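Local atomic coordinates of sensor protein (PDB entry 3MXQ), a protein that probably senses a signal through its PAS domain, the part in this model, and passes it on as a histidine kinase that autophosphorylates using ATP. Residues L70-I82 / S92-P104. Sequence-based numbering, arbitrary orientation.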
loop_
_atom_site.group_PDB
_atom_site.type_symbol
_atom_site.label_atom_id
_atom_site.label_comp_id
_atom_site.label_asym_id
_atom_site.label_seq_id
_atom_site.Cartn_x
_atom_site.Cartn_y
_atom_site.Cartn_z
ATOM N N LEU A 70 -21.563 17.151 -13.292
ATOM C CA LEU A 70 -21.436 17.137 -11.837
ATOM C C LEU A 70 -20.468 18.181 -11.323
ATOM O O LEU A 70 -20.577 18.624 -10.187
ATOM C CB LEU A 70 -21.041 15.752 -11.329
ATOM C CG LEU A 70 -22.162 14.707 -11.252
ATOM C CD1 LEU A 70 -21.616 13.318 -10.995
ATOM C CD2 LEU A 70 -23.205 15.068 -10.192
ATOM N N PHE A 71 -19.522 18.583 -12.160
ATOM C CA PHE A 71 -18.540 19.579 -11.751
ATOM C C PHE A 71 -18.385 20.658 -12.795
ATOM O O PHE A 71 -17.285 20.875 -13.285
ATOM C CB PHE A 71 -17.192 18.918 -11.485
ATOM C CG PHE A 71 -17.252 17.856 -10.446
ATOM C CD1 PHE A 71 -17.280 16.514 -10.812
ATOM C CD2 PHE A 71 -17.310 18.192 -9.098
ATOM C CE1 PHE A 71 -17.358 15.518 -9.844
ATOM C CE2 PHE A 71 -17.389 17.205 -8.123
ATOM C CZ PHE A 71 -17.413 15.868 -8.496
ATOM N N PRO A 72 -19.487 21.356 -13.124
ATOM C CA PRO A 72 -19.529 22.226 -14.296
ATOM C C PRO A 72 -18.420 23.278 -14.341
ATOM O O PRO A 72 -17.836 23.495 -15.399
ATOM C CB PRO A 72 -20.905 22.878 -14.198
ATOM C CG PRO A 72 -21.311 22.721 -12.783
ATOM C CD PRO A 72 -20.738 21.431 -12.350
ATOM N N GLU A 73 -18.110 23.904 -13.210
ATOM C CA GLU A 73 -17.056 24.912 -13.164
ATOM C C GLU A 73 -15.687 24.376 -13.556
ATOM O O GLU A 73 -14.731 25.129 -13.638
ATOM C CB GLU A 73 -16.964 25.513 -11.773
ATOM C CG GLU A 73 -18.108 26.428 -11.398
ATOM C CD GLU A 73 -18.248 26.555 -9.891
ATOM O OE1 GLU A 73 -18.264 27.700 -9.391
ATOM O OE2 GLU A 73 -18.325 25.504 -9.204
ATOM N N SER A 74 -15.599 23.073 -13.790
ATOM C CA SER A 74 -14.344 22.418 -14.152
ATOM C C SER A 74 -14.448 21.707 -15.492
ATOM O O SER A 74 -13.442 21.277 -16.043
ATOM C CB SER A 74 -13.931 21.411 -13.074
ATOM O OG SER A 74 -13.548 22.061 -11.879
ATOM N N ALA A 75 -15.664 21.599 -16.020
ATOM C CA ALA A 75 -15.932 20.819 -17.226
ATOM C C ALA A 75 -14.981 21.091 -18.394
ATOM O O ALA A 75 -14.469 20.154 -18.998
ATOM C CB ALA A 75 -17.357 21.002 -17.663
ATOM N N ASP A 76 -14.767 22.370 -18.704
ATOM C CA ASP A 76 -13.878 22.787 -19.785
ATOM C C ASP A 76 -12.503 22.153 -19.707
ATOM O O ASP A 76 -12.027 21.563 -20.673
ATOM C CB ASP A 76 -13.709 24.302 -19.763
ATOM C CG ASP A 76 -14.561 24.989 -20.789
ATOM O OD1 ASP A 76 -14.645 26.246 -20.757
ATOM O OD2 ASP A 76 -15.145 24.266 -21.632
ATOM N N TYR A 77 -11.873 22.306 -18.551
ATOM C CA TYR A 77 -10.542 21.807 -18.324
ATOM C C TYR A 77 -10.529 20.272 -18.406
ATOM O O TYR A 77 -9.729 19.687 -19.144
ATOM C CB TYR A 77 -10.032 22.319 -16.973
ATOM C CG TYR A 77 -8.607 21.959 -16.687
ATOM C CD1 TYR A 77 -8.283 21.129 -15.616
ATOM C CD2 TYR A 77 -7.576 22.441 -17.489
ATOM C CE1 TYR A 77 -6.961 20.789 -15.354
ATOM C CE2 TYR A 77 -6.260 22.102 -17.243
ATOM C CZ TYR A 77 -5.957 21.283 -16.176
ATOM O OH TYR A 77 -4.645 20.953 -15.938
ATOM N N LEU A 78 -11.444 19.645 -17.673
ATOM C CA LEU A 78 -11.605 18.201 -17.655
ATOM C C LEU A 78 -11.830 17.583 -19.025
ATOM O O LEU A 78 -11.253 16.534 -19.329
ATOM C CB LEU A 78 -12.756 17.809 -16.730
ATOM C CG LEU A 78 -12.379 17.273 -15.349
ATOM C CD1 LEU A 78 -13.619 16.823 -14.581
ATOM C CD2 LEU A 78 -11.392 16.129 -15.480
ATOM N N LYS A 79 -12.677 18.212 -19.839
ATOM C CA LYS A 79 -12.938 17.731 -21.186
ATOM C C LYS A 79 -11.682 17.787 -22.046
ATOM O O LYS A 79 -11.428 16.875 -22.836
ATOM C CB LYS A 79 -14.070 18.507 -21.846
ATOM C CG LYS A 79 -14.622 17.829 -23.102
ATOM C CD LYS A 79 -15.831 18.568 -23.671
ATOM C CE LYS A 79 -16.517 17.757 -24.750
ATOM N NZ LYS A 79 -15.766 17.801 -26.032
ATOM N N ARG A 80 -10.884 18.839 -21.886
ATOM C CA ARG A 80 -9.658 18.934 -22.658
ATOM C C ARG A 80 -8.686 17.830 -22.254
ATOM O O ARG A 80 -8.011 17.241 -23.091
ATOM C CB ARG A 80 -9.006 20.315 -22.542
ATOM C CG ARG A 80 -7.865 20.516 -23.539
ATOM C CD ARG A 80 -7.300 21.916 -23.528
ATOM N NE ARG A 80 -8.197 22.880 -24.182
ATOM C CZ ARG A 80 -8.410 22.960 -25.503
ATOM N NH1 ARG A 80 -7.819 22.117 -26.345
ATOM N NH2 ARG A 80 -9.240 23.869 -25.983
ATOM N N LYS A 81 -8.630 17.549 -20.963
ATOM C CA LYS A 81 -7.780 16.503 -20.461
ATOM C C LYS A 81 -8.247 15.124 -20.908
ATOM O O LYS A 81 -7.446 14.330 -21.401
ATOM C CB LYS A 81 -7.704 16.585 -18.950
ATOM C CG LYS A 81 -7.004 17.808 -18.460
ATOM C CD LYS A 81 -5.595 17.842 -18.975
ATOM C CE LYS A 81 -4.719 18.643 -18.034
ATOM N NZ LYS A 81 -3.274 18.345 -18.238
ATOM N N ILE A 82 -9.534 14.837 -20.751
ATOM C CA ILE A 82 -10.053 13.530 -21.126
ATOM C C ILE A 82 -9.969 13.324 -22.635
ATOM O O ILE A 82 -9.619 12.245 -23.116
ATOM C CB ILE A 82 -11.483 13.338 -20.625
ATOM C CG1 ILE A 82 -11.502 13.333 -19.094
ATOM C CG2 ILE A 82 -12.068 12.023 -21.139
ATOM C CD1 ILE A 82 -12.814 13.780 -18.512
ATOM N N SER A 92 -1.423 11.088 -19.438
ATOM C CA SER A 92 -0.829 12.396 -19.209
ATOM C C SER A 92 -0.743 12.646 -17.711
ATOM O O SER A 92 -1.538 12.119 -16.939
ATOM C CB SER A 92 -1.665 13.488 -19.874
ATOM O OG SER A 92 -2.782 13.816 -19.063
ATOM N N PHE A 93 0.235 13.444 -17.311
ATOM C CA PHE A 93 0.413 13.814 -15.921
ATOM C C PHE A 93 0.845 15.269 -15.836
ATOM O O PHE A 93 1.830 15.663 -16.452
ATOM C CB PHE A 93 1.448 12.912 -15.249
ATOM C CG PHE A 93 1.618 13.174 -13.776
ATOM C CD1 PHE A 93 0.848 12.498 -12.840
ATOM C CD2 PHE A 93 2.557 14.095 -13.320
ATOM C CE1 PHE A 93 1.007 12.742 -11.470
ATOM C CE2 PHE A 93 2.713 14.346 -11.946
ATOM C CZ PHE A 93 1.939 13.667 -11.030
ATOM N N SER A 94 0.102 16.060 -15.072
ATOM C CA SER A 94 0.425 17.464 -14.880
ATOM C C SER A 94 -0.251 17.982 -13.625
ATOM O O SER A 94 -1.188 17.363 -13.118
ATOM C CB SER A 94 -0.057 18.282 -16.075
ATOM O OG SER A 94 -1.471 18.206 -16.183
ATOM N N SER A 95 0.219 19.121 -13.130
ATOM C CA SER A 95 -0.449 19.783 -12.032
ATOM C C SER A 95 -1.788 20.279 -12.538
ATOM O O SER A 95 -1.980 20.417 -13.744
ATOM C CB SER A 95 0.398 20.931 -11.486
ATOM O OG SER A 95 0.854 21.779 -12.520
ATOM N N TRP A 96 -2.726 20.505 -11.626
ATOM C CA TRP A 96 -4.023 21.031 -12.008
ATOM C C TRP A 96 -3.860 22.511 -12.304
ATOM O O TRP A 96 -3.597 23.300 -11.401
ATOM C CB TRP A 96 -5.045 20.797 -10.904
ATOM C CG TRP A 96 -6.433 21.111 -11.328
ATOM C CD1 TRP A 96 -6.965 22.346 -11.520
ATOM C CD2 TRP A 96 -7.472 20.178 -11.608
ATOM N NE1 TRP A 96 -8.267 22.244 -11.913
ATOM C CE2 TRP A 96 -8.609 20.922 -11.974
ATOM C CE3 TRP A 96 -7.556 18.782 -11.582
ATOM C CZ2 TRP A 96 -9.823 20.321 -12.314
ATOM C CZ3 TRP A 96 -8.763 18.183 -11.924
ATOM C CH2 TRP A 96 -9.879 18.955 -12.287
ATOM N N GLU A 97 -4.024 22.878 -13.572
ATOM C CA GLU A 97 -3.667 24.220 -14.050
ATOM C C GLU A 97 -4.773 25.264 -13.957
ATOM O O GLU A 97 -4.480 26.459 -13.892
ATOM C CB GLU A 97 -3.153 24.156 -15.485
ATOM C CG GLU A 97 -2.081 23.089 -15.711
ATOM C CD GLU A 97 -1.968 22.689 -17.164
ATOM O OE1 GLU A 97 -1.883 23.604 -18.023
ATOM O OE2 GLU A 97 -1.972 21.472 -17.450
ATOM N N GLN A 98 -6.034 24.825 -13.959
ATOM C CA GLN A 98 -7.173 25.751 -13.899
ATOM C C GLN A 98 -7.459 26.221 -12.470
ATOM O O GLN A 98 -7.319 25.446 -11.522
ATOM C CB GLN A 98 -8.420 25.121 -14.520
ATOM C CG GLN A 98 -9.290 26.119 -15.294
ATOM C CD GLN A 98 -8.599 26.676 -16.543
ATOM O OE1 GLN A 98 -8.033 25.930 -17.346
ATOM N NE2 GLN A 98 -8.650 27.998 -16.708
ATOM N N LYS A 99 -7.847 27.487 -12.327
ATOM C CA LYS A 99 -8.083 28.108 -11.010
ATOM C C LYS A 99 -9.130 27.395 -10.141
ATOM O O LYS A 99 -8.853 27.153 -8.962
ATOM C CB LYS A 99 -8.402 29.614 -11.139
ATOM N N PRO A 100 -10.325 27.051 -10.701
ATOM C CA PRO A 100 -11.218 26.210 -9.884
ATOM C C PRO A 100 -10.773 24.739 -9.882
ATOM O O PRO A 100 -10.818 24.064 -10.922
ATOM C CB PRO A 100 -12.583 26.378 -10.555
ATOM C CG PRO A 100 -12.261 26.663 -11.972
ATOM C CD PRO A 100 -10.935 27.383 -12.005
ATOM N N HIS A 101 -10.331 24.273 -8.714
ATOM C CA HIS A 101 -9.939 22.881 -8.508
ATOM C C HIS A 101 -11.142 21.981 -8.289
ATOM O O HIS A 101 -12.060 22.334 -7.572
ATOM C CB HIS A 101 -9.005 22.767 -7.300
ATOM C CG HIS A 101 -7.608 23.236 -7.564
ATOM N ND1 HIS A 101 -6.543 22.369 -7.688
ATOM C CD2 HIS A 101 -7.102 24.482 -7.730
ATOM C CE1 HIS A 101 -5.440 23.060 -7.917
ATOM N NE2 HIS A 101 -5.753 24.343 -7.953
ATOM N N LEU A 102 -11.112 20.803 -8.893
ATOM C CA LEU A 102 -12.139 19.780 -8.686
ATOM C C LEU A 102 -12.311 19.341 -7.227
ATOM O O LEU A 102 -13.422 19.079 -6.781
ATOM C CB LEU A 102 -11.812 18.555 -9.536
ATOM C CG LEU A 102 -12.801 17.397 -9.561
ATOM C CD1 LEU A 102 -14.001 17.816 -10.322
ATOM C CD2 LEU A 102 -12.169 16.183 -10.223
ATOM N N LEU A 103 -11.204 19.256 -6.495
ATOM C CA LEU A 103 -11.218 18.766 -5.126
ATOM C C LEU A 103 -10.669 19.803 -4.147
ATOM O O LEU A 103 -9.700 20.484 -4.458
ATOM C CB LEU A 103 -10.440 17.456 -5.054
ATOM C CG LEU A 103 -11.168 16.308 -5.745
ATOM C CD1 LEU A 103 -10.211 15.259 -6.192
ATOM C CD2 LEU A 103 -12.197 15.718 -4.812
ATOM N N PRO A 104 -11.284 19.912 -2.951
ATOM C CA PRO A 104 -11.084 21.067 -2.063
ATOM C C PRO A 104 -9.818 21.105 -1.176
ATOM O O PRO A 104 -9.742 21.959 -0.269
ATOM C CB PRO A 104 -12.333 21.023 -1.173
ATOM C CG PRO A 104 -12.663 19.579 -1.077
ATOM C CD PRO A 104 -12.300 18.986 -2.415
#
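Tyr77, on the first turn of helix 75-88, turns the edge of its ring onto a face of the Trp96 indole. The pair is T-shaped (edge-to-face), with the phenol plane and the five-membered ring inclined at 56° and Tyr77 CD1 3.7 Å from Trp96 CE2. On the indole's other face lie Leu102 N and His101 CA, so Trp96 is sandwiched between the helix and its own loop. Leu78 CG adds a looser apolar touch at Trp96 CH2. Further along, Leu102 lays CD1 over a face of the Phe71 ring, 3.6 Å from its centroid, a CH-pi contact; CG of Leu102 stands anti to the backbone N (chi1 -176°), which carries the branch to the ring. The closely packed side, with Tyr77, Leu78, Trp96 and Leu102 buried, belongs to the PAS fold: helix 75-88 packs across the antiparallel sheet, Leu78 reaching Leu139 of strand 134-145, while 92-95 is an outermost strand of that sheet within the chain, paired with 118-128. Toward solvent, where Glu97 and Gln98 are exposed, the contact turns polar. The Tyr77 hydroxyl receives the backbone N-H of Glu97 nearly straight (N to OH 3.1 Å, 162°) and makes a weak bond to Glu97 OE2. Lys81 NZ donates a hydrogen bond to Ser94 OG (2.7 Å) and forms a long, weak salt bridge to Glu97 OE2 (NZ to OE2 3.5 Å). Gln98 CB rests over one face of the Tyr77 ring, 4.2 Å from the centroid, with Lys81 CG over the opposite face; exposed Glu73 meets Pro100 CG through its carbonyl O at 3.4 Å.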